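Local coordinates for protein acyl-CoA dehydrogenase FadE3 (PDB 4IV6) that belongs to the acyl-CoA dehydrogenase family of flavoproteins and binds dihydroflavine-adenine dinucleotide in an assembly of four protein chains, at residues V66-P69 with C70-Q73; L302-A305 with A306-D310; T329-Q332 with I333-D336; V352-Y355 with F356-P360; E370-R373 with N374-K378. One frame throughout, in Å; residues are numbered along the deposited sequence.

Interaction 1: V66-P69 with C70-Q73; sequences VSMP and CYVQ
The Tyr71 ring has Met68 alongside it. Both side chains point the same way, and SD of Met68 comes to 3.8 Å from CD2 of Tyr71. The sulfur sits 64° off the ring normal, an oblique Met-aromatic contact. Two bends, at chi2 and chi3, fold the methionine chain so that SD also reaches CG1 of Val72 at 3.8 Å, the two side chains crossing at about a right angle. At its far end the ring is held by Thr93, whose OG1 is hydrogen-bonded to Tyr71 OH. On another side of the turn, CB of Val66 packs on SG of Cys70 at 3.7 Å, and CG2 of Val66 faces CB of Tyr71 at 4.1 Å. Ser67 OG stands between the backbone N and the carbonyl carbon (chi1 72°), which turns it forward to accept from Cys70 N at 3.2 Å. The carbonyl of the same serine takes Tyr71 N at 2.9 Å, while Met68 O takes Val72 N. Met68 N, too early in the helix for a partner four residues back inside it, donates to Asp310 OD1. With its OG bonded to Cys70 N, Ser67 is the N-cap of helix 68-81, and Val66 and Tyr71, the residue before the cap and the fourth after it, close over the start of the helix as in a hydrophobic staple.

Interaction 2: L302-A305 with A306-D310; sequences LLSA and AEKFD
The end of helix 282-310, in the C-terminal helical domain of the acyl-CoA dehydrogenase fold, forms regular alpha-helix here, with Leu302 to Ala305 each accepting from the residue four places on. Ala306 N donates to Leu302 O at 2.8 Å and Phe309 N to Ala305 O at 3.1 Å; Glu307 N on Leu303 O and Lys308 N on Ser304 O fill in between. All four donors come in somewhat tilted from the carbonyl planes. What the side chains add is contact between aliphatic carbons and the carbonyls of the preceding turn. CG of Glu307 lies beside its own backbone N (chi1 -69°) and so comes down against Leu303 O at 3.3 Å, after which a bend at chi2 carries the carboxylate away from the preceding turn. CG of Lys308 passes Ser304 O at 3.6 Å, and further out its CE runs by OG of Ser304 at 3.9 Å, a simple packing distance. The hydroxyl of Ser304 has its polar partner in the second subunit, where it is hydrogen-bonded to Tyr296 OH. The small CB of Ala306 rests 3.5 Å from Leu302 O. Leu302 and Ala305 turn to helix 234-270, Ala306 and Phe309 pack on Met68 of helix 68-81, and Lys308 reaches Glu318 at the start of helix 316-340, so three helices of its own chain and the second subunit border this partly buried end.

Interaction 3: T329-Q332 with I333-D336; sequences TAMQ and IALD
Apolar contact joins Thr329 to Ile333, whose side chains run side by side in the same direction. CG2 of the threonine, set anti to the backbone N (chi1 of OG1 -69°), meets CD1 of Ile333 at 3.6 Å. On another side of the helix, the methyl CE of Met331 approaches CB of Ala334 at 4.3 Å. The backbone bonds are those of a continuous alpha-helix, from Ile333 N to Thr329 O at 2.9 Å through to Asp336 N on Gln332 O at 3.1 Å. This is the later half of helix 316-340 in the C-terminal helical domain of the acyl-CoA dehydrogenase fold: Ile333 packs on helices 234-270 and 282-310, while Met331 and Leu335 touch Leu335 and Met331 of the third subunit. Among the polar groups, Gln332 O carries a second load, since water 1 donates to it at 3.0 Å and also, weakly, to OD1 of Asp336 at 3.4 Å. That oxygen of Asp336 is in a salt bridge with NE of Arg339, a residue of the dihydroflavine-adenine dinucleotide pocket. OE1 of Gln332 reaches out along an extended chain to accept from Lys294 NZ.

Interaction 4: V352-Y355 with F356-P360; sequences VERY and FRDAP
A buried salt bridge one helical turn apart, Glu353 to Arg357, dominates the first turns of helix 352-364. Arg357 grips the carboxylate side-on with two nitrogens: NE donates to Glu353 OE2 at 2.9 Å, and NH2 to Glu353 OE1 at 3.0 Å with a nearly straight angle of 176°. Both acceptors lie close to the guanidinium plane, but the two flat groups are twisted 29° apart, so OE1 is met on its syn side well out of the carboxylate plane and OE2 from above it. Glu353 CG stands between the backbone N and the carbonyl carbon (chi1 68°), and a second bend brings the acid back over the turn. NH1 of Arg357 has further partners in Glu34 and the carbonyl of Leu204, so the guanidinium is fixed from several sides.

The helix belongs to the C-terminal helical domain of the acyl-CoA dehydrogenase fold and lies at a subunit interface, where Phe356 stacks on Phe356 of the third subunit. Its i to i+4 backbone bonds run up to Ala359 N on Tyr355 O at 3.0 Å, with a weak second bond from Asp358 N to Tyr355 O; Pro360 follows with no N-H to give, and the helix kinks there.

Arg354 lays its guanidinium with one face toward CE1 of Tyr355, offset to the rim. Water 2 sits at its edge, accepting from Arg354 NH1 at 3.0 Å and donating to Asp358 OD2 at 2.8 Å, a bridge between charged groups that do not touch directly. Gly81 O takes another bond from NH1, and OD1 of Asp358 accepts from Tyr206 N.

Interaction 5: E370-R373 with N374-K378; sequences EIQR and NVIAK. With FDA (dihydroflavine-adenine dinucleotide), chain D.
The adenosine end of the dihydroflavine-adenine dinucleotide rests on this turn of helix 369-383, where Glu370 and Ile371 pair through the backbone with Asn374 and Val375. The ligand's ribose hydroxyl O2B donates to OE1 of Glu370 at 2.7 Å. A bend at chi2 swings the glutamate up to the sugar, and the same OE1 receives a weak hydrogen bond from OG1 of Thr368, itself hydrogen-bonded to the ligand. The terminal methyl CD1 of Ile371 lies over a face of the adenine, 3.8 Å from its C5A. Asn374 turns its amide toward the same base, with ND2 3.3 Å from N1A. Its amide also lies close over the preceding turn, CG being 3.5 Å from Glu370 O.

Underneath, the backbone hydrogen bonds are those of an alpha-helix, for instance Asn374 N to Glu370 O at 3.1 Å and Ala377 N to Arg373 O at 2.9 Å. The helix is the last of the C-terminal domain in this acyl-CoA dehydrogenase fold, and two other subunits come up to it; Gly343 N and Arg339 O of the third subunit are also hydrogen-bonded to the ligand.

On the side turned to Leu324 of helix 316-340, CG of Gln372 points opposite the main-chain N (chi1 -173°) and the chain then folds at chi2, so that the side chain runs obliquely across Ile376, NE2 3.7 Å from its CG1. Ile371 CG2 and Val375 CG2 meet more loosely at 4.2 Å. Arg373, stretched straight out to NE, forms a salt bridge with Asp290 of the second subunit.

How the interactions relate
Each contact joins two adjacent pieces of chain, so none closes a long loop, and the five follow one another in series without nesting or crossing. Interaction 1, in the N-terminal domain, opens helix 68-81 and meets the end of helix 282-310 in interaction 2, their centres about 9 Å apart, tying that domain to the C-terminal one. Interactions 3 and 4, on consecutive helices, likewise have centres about 9 Å apart and pack directly, with Met331 against Phe356 and Pro360; both face the third subunit. Interaction 5 touches none of the others. It contributes three residues to the ligand pocket and, like interaction 2, borders the second subunit, while sharing the third with interactions 3 and 4.

Interaction 1: V66-P69 with C70-Q73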
# COMPACT_ATOMS: atom_id res chain seq x y z
N VAL B 66 -10.38 -12.27 -34.85
CA VAL B 66 -9.05 -11.69 -34.65
C VAL B 66 -8.29 -12.47 -33.55
O VAL B 66 -8.90 -13.20 -32.75
CB VAL B 66 -9.08 -10.18 -34.33
CG1 VAL B 66 -9.75 -9.37 -35.45
CG2 VAL B 66 -9.76 -9.90 -32.99
N SER B 67 -6.98 -12.35 -33.52
CA SER B 67 -6.22 -12.96 -32.45
C SER B 67 -6.63 -12.35 -31.08
O SER B 67 -7.16 -11.24 -31.02
CB SER B 67 -4.73 -12.74 -32.70
OG SER B 67 -4.37 -11.38 -32.48
N MET B 68 -6.35 -13.05 -30.00
CA MET B 68 -6.63 -12.54 -28.68
C MET B 68 -5.79 -11.30 -28.35
O MET B 68 -6.32 -10.36 -27.77
CB MET B 68 -6.46 -13.60 -27.61
CG MET B 68 -6.83 -13.13 -26.19
SD MET B 68 -8.51 -12.49 -26.00
CE MET B 68 -9.40 -14.03 -26.02
N PRO B 69 -4.50 -11.26 -28.74
CA PRO B 69 -3.80 -9.99 -28.53
C PRO B 69 -4.47 -8.81 -29.25
O PRO B 69 -4.51 -7.70 -28.71
CB PRO B 69 -2.39 -10.28 -29.06
CG PRO B 69 -2.23 -11.75 -28.82
CD PRO B 69 -3.58 -12.33 -29.14
N CYS B 70 -5.05 -9.04 -30.41
CA CYS B 70 -5.74 -7.96 -31.12
C CYS B 70 -7.02 -7.62 -30.37
O CYS B 70 -7.34 -6.45 -30.17
CB CYS B 70 -6.07 -8.36 -32.57
SG CYS B 70 -7.15 -7.18 -33.42
N TYR B 71 -7.74 -8.65 -29.95
CA TYR B 71 -9.01 -8.45 -29.26
C TYR B 71 -8.82 -7.56 -27.99
O TYR B 71 -9.58 -6.61 -27.76
CB TYR B 71 -9.63 -9.80 -28.88
CG TYR B 71 -10.92 -9.61 -28.10
CD1 TYR B 71 -12.11 -9.30 -28.75
CD2 TYR B 71 -10.92 -9.70 -26.73
CE1 TYR B 71 -13.27 -9.08 -28.04
CE2 TYR B 71 -12.09 -9.51 -26.01
CZ TYR B 71 -13.25 -9.19 -26.65
OH TYR B 71 -14.40 -8.99 -25.91
N VAL B 72 -7.81 -7.87 -27.19
CA VAL B 72 -7.61 -7.11 -25.95
C VAL B 72 -7.25 -5.66 -26.25
O VAL B 72 -7.66 -4.76 -25.53
CB VAL B 72 -6.64 -7.80 -24.97
CG1 VAL B 72 -7.15 -9.20 -24.63
CG2 VAL B 72 -5.24 -7.89 -25.51
N GLN B 73 -6.49 -5.44 -27.32
CA GLN B 73 -6.17 -4.09 -27.70
C GLN B 73 -7.41 -3.33 -28.18
O GLN B 73 -7.55 -2.15 -27.89
CB GLN B 73 -5.06 -4.07 -28.74
CG GLN B 73 -3.70 -4.48 -28.16
CD GLN B 73 -2.65 -4.65 -29.22
OE1 GLN B 73 -2.10 -5.75 -29.42
NE2 GLN B 73 -2.37 -3.59 -29.92

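Interaction 2: L302-A305 with A306-D310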
# COMPACT_ATOMS: atom_id res chain seq x y z
N LEU B 302 -1.05 -8.39 -19.33
CA LEU B 302 -2.20 -8.61 -20.21
C LEU B 302 -1.82 -9.19 -21.59
O LEU B 302 -2.41 -10.17 -22.06
CB LEU B 302 -2.99 -7.31 -20.36
CG LEU B 302 -4.13 -7.32 -21.37
CD1 LEU B 302 -5.21 -8.30 -20.99
CD2 LEU B 302 -4.69 -5.91 -21.54
N LEU B 303 -0.81 -8.59 -22.22
CA LEU B 303 -0.41 -9.01 -23.55
C LEU B 303 0.24 -10.39 -23.46
O LEU B 303 -0.01 -11.23 -24.33
CB LEU B 303 0.51 -7.96 -24.23
CG LEU B 303 -0.26 -6.66 -24.53
CD1 LEU B 303 0.73 -5.58 -24.94
CD2 LEU B 303 -1.31 -6.82 -25.63
N SER B 304 1.01 -10.65 -22.40
CA SER B 304 1.57 -12.00 -22.19
C SER B 304 0.47 -13.05 -22.06
O SER B 304 0.50 -14.11 -22.73
CB SER B 304 2.48 -12.03 -20.94
OG SER B 304 2.78 -13.37 -20.60
N ALA B 305 -0.52 -12.76 -21.23
CA ALA B 305 -1.64 -13.68 -21.08
C ALA B 305 -2.44 -13.85 -22.38
O ALA B 305 -2.83 -14.96 -22.69
CB ALA B 305 -2.54 -13.30 -19.92
N ALA B 306 -2.64 -12.77 -23.15
CA ALA B 306 -3.34 -12.90 -24.42
C ALA B 306 -2.58 -13.80 -25.42
O ALA B 306 -3.19 -14.57 -26.14
CB ALA B 306 -3.58 -11.55 -25.04
N GLU B 307 -1.26 -13.66 -25.49
CA GLU B 307 -0.46 -14.49 -26.38
C GLU B 307 -0.53 -15.95 -25.95
O GLU B 307 -0.62 -16.83 -26.80
CB GLU B 307 1.01 -14.07 -26.38
CG GLU B 307 1.28 -12.72 -27.02
CD GLU B 307 1.20 -12.73 -28.55
OE1 GLU B 307 0.90 -13.81 -29.17
OE2 GLU B 307 1.43 -11.62 -29.11
N LYS B 308 -0.48 -16.22 -24.64
CA LYS B 308 -0.60 -17.62 -24.17
C LYS B 308 -1.93 -18.23 -24.61
O LYS B 308 -1.98 -19.38 -25.07
CB LYS B 308 -0.50 -17.75 -22.66
CG LYS B 308 0.90 -17.61 -22.09
CD LYS B 308 0.84 -17.67 -20.58
CE LYS B 308 2.12 -17.19 -19.92
NZ LYS B 308 3.28 -18.00 -20.35
N PHE B 309 -3.01 -17.46 -24.45
CA PHE B 309 -4.33 -17.89 -24.88
C PHE B 309 -4.23 -18.33 -26.33
O PHE B 309 -4.68 -19.40 -26.68
CB PHE B 309 -5.35 -16.75 -24.74
CG PHE B 309 -6.74 -17.09 -25.23
CD1 PHE B 309 -7.07 -17.00 -26.58
CD2 PHE B 309 -7.73 -17.46 -24.33
CE1 PHE B 309 -8.36 -17.31 -27.03
CE2 PHE B 309 -9.00 -17.76 -24.78
CZ PHE B 309 -9.32 -17.69 -26.12
N ASP B 310 -3.63 -17.47 -27.15
CA ASP B 310 -3.62 -17.63 -28.59
C ASP B 310 -2.67 -18.73 -29.06
O ASP B 310 -2.93 -19.37 -30.07
CB ASP B 310 -3.22 -16.31 -29.25
CG ASP B 310 -4.18 -15.90 -30.31
OD1 ASP B 310 -5.41 -15.89 -30.05
OD2 ASP B 310 -3.68 -15.63 -31.43

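Interaction 3: T329-Q332 with I333-D336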
# COMPACT_ATOMS: atom_id res chain seq x y z
N THR B 329 -4.79 -2.00 -10.41
CA THR B 329 -3.96 -0.95 -10.96
C THR B 329 -4.81 0.21 -11.49
O THR B 329 -4.50 1.37 -11.22
CB THR B 329 -3.05 -1.47 -12.09
OG1 THR B 329 -2.06 -2.33 -11.51
CG2 THR B 329 -2.29 -0.35 -12.77
N ALA B 330 -5.88 -0.08 -12.23
CA ALA B 330 -6.73 1.01 -12.77
C ALA B 330 -7.34 1.86 -11.67
O ALA B 330 -7.43 3.08 -11.80
CB ALA B 330 -7.80 0.48 -13.72
N MET B 331 -7.79 1.23 -10.58
CA MET B 331 -8.34 1.96 -9.42
C MET B 331 -7.28 2.87 -8.79
O MET B 331 -7.56 4.04 -8.49
CB MET B 331 -8.88 0.98 -8.39
CG MET B 331 -9.53 1.60 -7.18
SD MET B 331 -11.12 2.38 -7.56
CE MET B 331 -10.77 4.11 -7.84
N GLN B 332 -6.07 2.36 -8.63
CA GLN B 332 -4.96 3.17 -8.07
C GLN B 332 -4.63 4.37 -8.96
O GLN B 332 -4.51 5.52 -8.49
CB GLN B 332 -3.72 2.31 -7.89
CG GLN B 332 -3.91 1.24 -6.82
CD GLN B 332 -2.87 0.12 -6.85
OE1 GLN B 332 -1.84 0.18 -7.55
NE2 GLN B 332 -3.16 -0.94 -6.12
N ILE B 333 -4.53 4.10 -10.27
CA ILE B 333 -4.22 5.14 -11.22
C ILE B 333 -5.35 6.17 -11.29
O ILE B 333 -5.08 7.39 -11.39
CB ILE B 333 -3.85 4.56 -12.60
CG1 ILE B 333 -2.51 3.82 -12.49
CG2 ILE B 333 -3.79 5.63 -13.67
CD1 ILE B 333 -2.12 3.07 -13.76
N ALA B 334 -6.61 5.71 -11.24
CA ALA B 334 -7.74 6.64 -11.32
C ALA B 334 -7.72 7.62 -10.16
O ALA B 334 -7.87 8.80 -10.35
CB ALA B 334 -9.06 5.90 -11.39
N LEU B 335 -7.47 7.13 -8.95
CA LEU B 335 -7.43 8.02 -7.79
C LEU B 335 -6.27 9.00 -7.90
O LEU B 335 -6.47 10.18 -7.65
CB LEU B 335 -7.34 7.24 -6.48
CG LEU B 335 -7.05 8.05 -5.20
CD1 LEU B 335 -8.13 9.09 -4.96
CD2 LEU B 335 -7.00 7.07 -4.06
N ASP B 336 -5.10 8.52 -8.31
CA ASP B 336 -3.91 9.39 -8.39
C ASP B 336 -4.08 10.44 -9.48
O ASP B 336 -3.64 11.56 -9.31
CB ASP B 336 -2.64 8.59 -8.59
CG ASP B 336 -2.14 7.92 -7.30
OD1 ASP B 336 -2.63 8.19 -6.18
OD2 ASP B 336 -1.23 7.08 -7.43
O HOH W 1 -3.78 5.06 -5.59

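Interaction 4: V352-Y355 with F356-P360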
# COMPACT_ATOMS: atom_id res chain seq x y z
N VAL B 352 -11.46 12.88 -15.10
CA VAL B 352 -10.83 11.95 -14.18
C VAL B 352 -11.85 11.44 -13.15
O VAL B 352 -11.72 10.32 -12.69
CB VAL B 352 -9.53 12.49 -13.52
CG1 VAL B 352 -8.41 12.57 -14.55
CG2 VAL B 352 -9.71 13.87 -12.88
N GLU B 353 -12.87 12.22 -12.80
CA GLU B 353 -13.88 11.74 -11.87
C GLU B 353 -14.67 10.59 -12.45
O GLU B 353 -15.06 9.69 -11.73
CB GLU B 353 -14.83 12.86 -11.41
CG GLU B 353 -15.75 13.40 -12.49
CD GLU B 353 -17.08 12.67 -12.62
OE1 GLU B 353 -17.63 12.61 -13.75
OE2 GLU B 353 -17.59 12.17 -11.60
N ARG B 354 -14.88 10.60 -13.77
CA ARG B 354 -15.57 9.50 -14.41
C ARG B 354 -14.72 8.22 -14.35
O ARG B 354 -15.26 7.14 -14.07
CB ARG B 354 -15.90 9.83 -15.87
CG ARG B 354 -16.77 8.76 -16.49
CD ARG B 354 -16.55 8.53 -17.94
NE ARG B 354 -16.14 9.67 -18.78
CZ ARG B 354 -15.40 9.49 -19.88
NH1 ARG B 354 -14.99 8.25 -20.22
NH2 ARG B 354 -15.07 10.51 -20.64
N TYR B 355 -13.42 8.31 -14.64
CA TYR B 355 -12.58 7.11 -14.55
C TYR B 355 -12.60 6.55 -13.14
O TYR B 355 -12.58 5.34 -12.95
CB TYR B 355 -11.14 7.35 -15.02
CG TYR B 355 -11.01 8.17 -16.28
CD1 TYR B 355 -11.80 7.92 -17.40
CD2 TYR B 355 -10.07 9.19 -16.36
CE1 TYR B 355 -11.67 8.68 -18.55
CE2 TYR B 355 -9.94 9.96 -17.49
CZ TYR B 355 -10.73 9.69 -18.58
OH TYR B 355 -10.53 10.45 -19.70
N PHE B 356 -12.59 7.44 -12.16
CA PHE B 356 -12.62 7.08 -10.75
C PHE B 356 -13.92 6.33 -10.42
O PHE B 356 -13.91 5.36 -9.69
CB PHE B 356 -12.48 8.37 -9.91
CG PHE B 356 -12.56 8.17 -8.42
CD1 PHE B 356 -11.46 7.75 -7.69
CD2 PHE B 356 -13.73 8.47 -7.72
CE1 PHE B 356 -11.54 7.60 -6.30
CE2 PHE B 356 -13.80 8.32 -6.35
CZ PHE B 356 -12.71 7.89 -5.64
N ARG B 357 -15.04 6.78 -10.98
CA ARG B 357 -16.33 6.12 -10.76
C ARG B 357 -16.44 4.80 -11.53
O ARG B 357 -17.15 3.92 -11.10
CB ARG B 357 -17.49 7.04 -11.20
CG ARG B 357 -17.80 8.20 -10.28
CD ARG B 357 -19.06 8.90 -10.73
NE ARG B 357 -18.87 9.63 -11.98
CZ ARG B 357 -19.31 9.26 -13.18
NH1 ARG B 357 -20.04 8.16 -13.35
NH2 ARG B 357 -19.07 10.04 -14.23
N ASP B 358 -15.76 4.69 -12.67
CA ASP B 358 -15.84 3.49 -13.51
C ASP B 358 -14.94 2.34 -13.02
O ASP B 358 -15.29 1.17 -13.13
CB ASP B 358 -15.51 3.81 -14.95
CG ASP B 358 -16.68 4.47 -15.70
OD1 ASP B 358 -17.82 4.50 -15.15
OD2 ASP B 358 -16.46 4.95 -16.82
N ALA B 359 -13.80 2.68 -12.44
CA ALA B 359 -12.78 1.69 -12.08
C ALA B 359 -13.23 0.60 -11.10
O ALA B 359 -12.90 -0.57 -11.32
CB ALA B 359 -11.51 2.40 -11.58
N PRO B 360 -14.01 0.94 -10.08
CA PRO B 360 -14.48 -0.09 -9.16
C PRO B 360 -15.34 -1.18 -9.80
O PRO B 360 -15.39 -2.31 -9.27
CB PRO B 360 -15.26 0.69 -8.10
CG PRO B 360 -14.81 2.09 -8.23
CD PRO B 360 -14.45 2.28 -9.65
O HOH W 2 -14.82 5.50 -19.03

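Interaction 5: E370-R373 with N374-K378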
# COMPACT_ATOMS: atom_id res chain seq x y z
N GLU B 370 -11.79 -10.75 -4.45
CA GLU B 370 -11.60 -11.75 -3.39
C GLU B 370 -11.76 -13.17 -3.98
O GLU B 370 -10.92 -14.05 -3.76
CB GLU B 370 -12.53 -11.55 -2.20
CG GLU B 370 -12.33 -10.22 -1.45
CD GLU B 370 -12.83 -9.00 -2.20
OE1 GLU B 370 -13.78 -9.13 -2.99
OE2 GLU B 370 -12.23 -7.90 -2.03
N ILE B 371 -12.81 -13.37 -4.77
CA ILE B 371 -12.99 -14.67 -5.42
C ILE B 371 -11.82 -14.94 -6.37
O ILE B 371 -11.30 -16.04 -6.43
CB ILE B 371 -14.32 -14.81 -6.18
CG1 ILE B 371 -15.49 -14.72 -5.21
CG2 ILE B 371 -14.35 -16.12 -6.97
CD1 ILE B 371 -15.50 -15.76 -4.12
N GLN B 372 -11.41 -13.92 -7.11
CA GLN B 372 -10.32 -14.10 -8.06
C GLN B 372 -9.00 -14.56 -7.36
O GLN B 372 -8.28 -15.41 -7.88
CB GLN B 372 -10.11 -12.81 -8.84
CG GLN B 372 -9.11 -12.93 -9.96
CD GLN B 372 -9.54 -13.94 -11.00
OE1 GLN B 372 -10.33 -13.62 -11.88
NE2 GLN B 372 -9.01 -15.17 -10.91
N ARG B 373 -8.69 -13.99 -6.20
CA ARG B 373 -7.48 -14.43 -5.47
C ARG B 373 -7.61 -15.86 -5.01
O ARG B 373 -6.64 -16.61 -5.06
CB ARG B 373 -7.19 -13.56 -4.23
CG ARG B 373 -6.78 -12.14 -4.53
CD ARG B 373 -6.12 -11.47 -3.33
NE ARG B 373 -5.64 -10.13 -3.70
CZ ARG B 373 -6.43 -9.05 -3.76
NH1 ARG B 373 -7.71 -9.11 -3.45
NH2 ARG B 373 -5.90 -7.89 -4.12
N ASN B 374 -8.80 -16.24 -4.52
CA ASN B 374 -9.03 -17.64 -4.12
C ASN B 374 -8.74 -18.59 -5.28
O ASN B 374 -8.15 -19.65 -5.10
CB ASN B 374 -10.49 -17.91 -3.68
CG ASN B 374 -10.86 -17.24 -2.37
OD1 ASN B 374 -10.01 -16.86 -1.52
ND2 ASN B 374 -12.17 -17.12 -2.18
N VAL B 375 -9.20 -18.20 -6.47
CA VAL B 375 -9.08 -19.06 -7.65
C VAL B 375 -7.61 -19.18 -8.03
O VAL B 375 -7.12 -20.26 -8.32
CB VAL B 375 -9.91 -18.48 -8.82
CG1 VAL B 375 -9.51 -19.11 -10.15
CG2 VAL B 375 -11.41 -18.69 -8.60
N ILE B 376 -6.91 -18.05 -7.97
CA ILE B 376 -5.48 -18.00 -8.30
C ILE B 376 -4.64 -18.83 -7.32
O ILE B 376 -3.74 -19.57 -7.75
CB ILE B 376 -5.00 -16.53 -8.37
CG1 ILE B 376 -5.56 -15.85 -9.64
CG2 ILE B 376 -3.48 -16.43 -8.40
CD1 ILE B 376 -5.48 -14.36 -9.60
N ALA B 377 -4.96 -18.77 -6.02
CA ALA B 377 -4.20 -19.56 -5.03
C ALA B 377 -4.29 -21.06 -5.32
O ALA B 377 -3.31 -21.78 -5.29
CB ALA B 377 -4.66 -19.26 -3.61
N LYS B 378 -5.50 -21.51 -5.64
CA LYS B 378 -5.76 -22.90 -5.92
C LYS B 378 -5.04 -23.33 -7.21
O LYS B 378 -4.45 -24.43 -7.26
CB LYS B 378 -7.27 -23.10 -6.04
CG LYS B 378 -7.73 -24.53 -6.19
CD LYS B 378 -9.26 -24.58 -6.07
CE LYS B 378 -9.84 -25.68 -6.96
NZ LYS B 378 -9.57 -27.02 -6.38
PA FDA D . -21.22 -11.57 -2.91
O1A FDA D . -20.93 -12.92 -3.51
O2A FDA D . -22.47 -11.35 -2.10
O5B FDA D . -19.95 -11.14 -2.05
C5B FDA D . -19.95 -9.99 -1.16
C4B FDA D . -18.54 -9.82 -0.57
O4B FDA D . -18.08 -11.04 0.05
C3B FDA D . -17.50 -9.52 -1.63
O3B FDA D . -16.43 -8.75 -1.04
C2B FDA D . -17.04 -10.91 -2.03
O2B FDA D . -15.75 -10.96 -2.64
C1B FDA D . -16.98 -11.56 -0.67
N9A FDA D . -17.06 -13.05 -0.72
C8A FDA D . -18.16 -13.77 -1.04
N7A FDA D . -17.89 -15.09 -0.94
C5A FDA D . -16.59 -15.20 -0.57
C6A FDA D . -15.67 -16.29 -0.30
N6A FDA D . -16.09 -17.55 -0.42
N1A FDA D . -14.39 -16.03 0.05
C2A FDA D . -13.97 -14.76 0.20
N3A FDA D . -14.77 -13.69 -0.04
C4A FDA D . -16.06 -13.86 -0.40
N1 FDA D . -23.30 -10.76 -13.50
C2 FDA D . -23.75 -11.45 -14.55
O2 FDA D . -24.08 -12.64 -14.39
N3 FDA D . -23.85 -10.90 -15.77
C4 FDA D . -23.55 -9.63 -16.05
O4 FDA D . -23.69 -9.16 -17.21
C4X FDA D . -23.02 -8.80 -14.95
N5 FDA D . -22.70 -7.50 -15.09
C5X FDA D . -22.64 -6.70 -13.99
C6 FDA D . -22.73 -5.31 -14.10
C7 FDA D . -22.64 -4.49 -12.98
C7M FDA D . -22.77 -2.99 -13.11
C8 FDA D . -22.42 -5.06 -11.71
C8M FDA D . -22.30 -4.25 -10.44
C9 FDA D . -22.34 -6.44 -11.60
C9A FDA D . -22.47 -7.27 -12.73
N10 FDA D . -22.41 -8.67 -12.57
C10 FDA D . -22.94 -9.45 -13.62
C1' FDA D . -22.61 -9.19 -11.21
C2' FDA D . -21.23 -9.46 -10.63
O2' FDA D . -20.58 -10.53 -11.31
C3' FDA D . -21.39 -9.76 -9.14
O3' FDA D . -21.63 -8.53 -8.46
C4' FDA D . -20.19 -10.43 -8.53
O4' FDA D . -20.28 -11.82 -8.89
C5' FDA D . -20.20 -10.36 -6.99
O5' FDA D . -21.46 -10.80 -6.53
P FDA D . -22.21 -10.28 -5.24
O1P FDA D . -23.38 -11.24 -5.11
O2P FDA D . -22.48 -8.83 -5.37
O3P FDA D . -21.10 -10.50 -4.09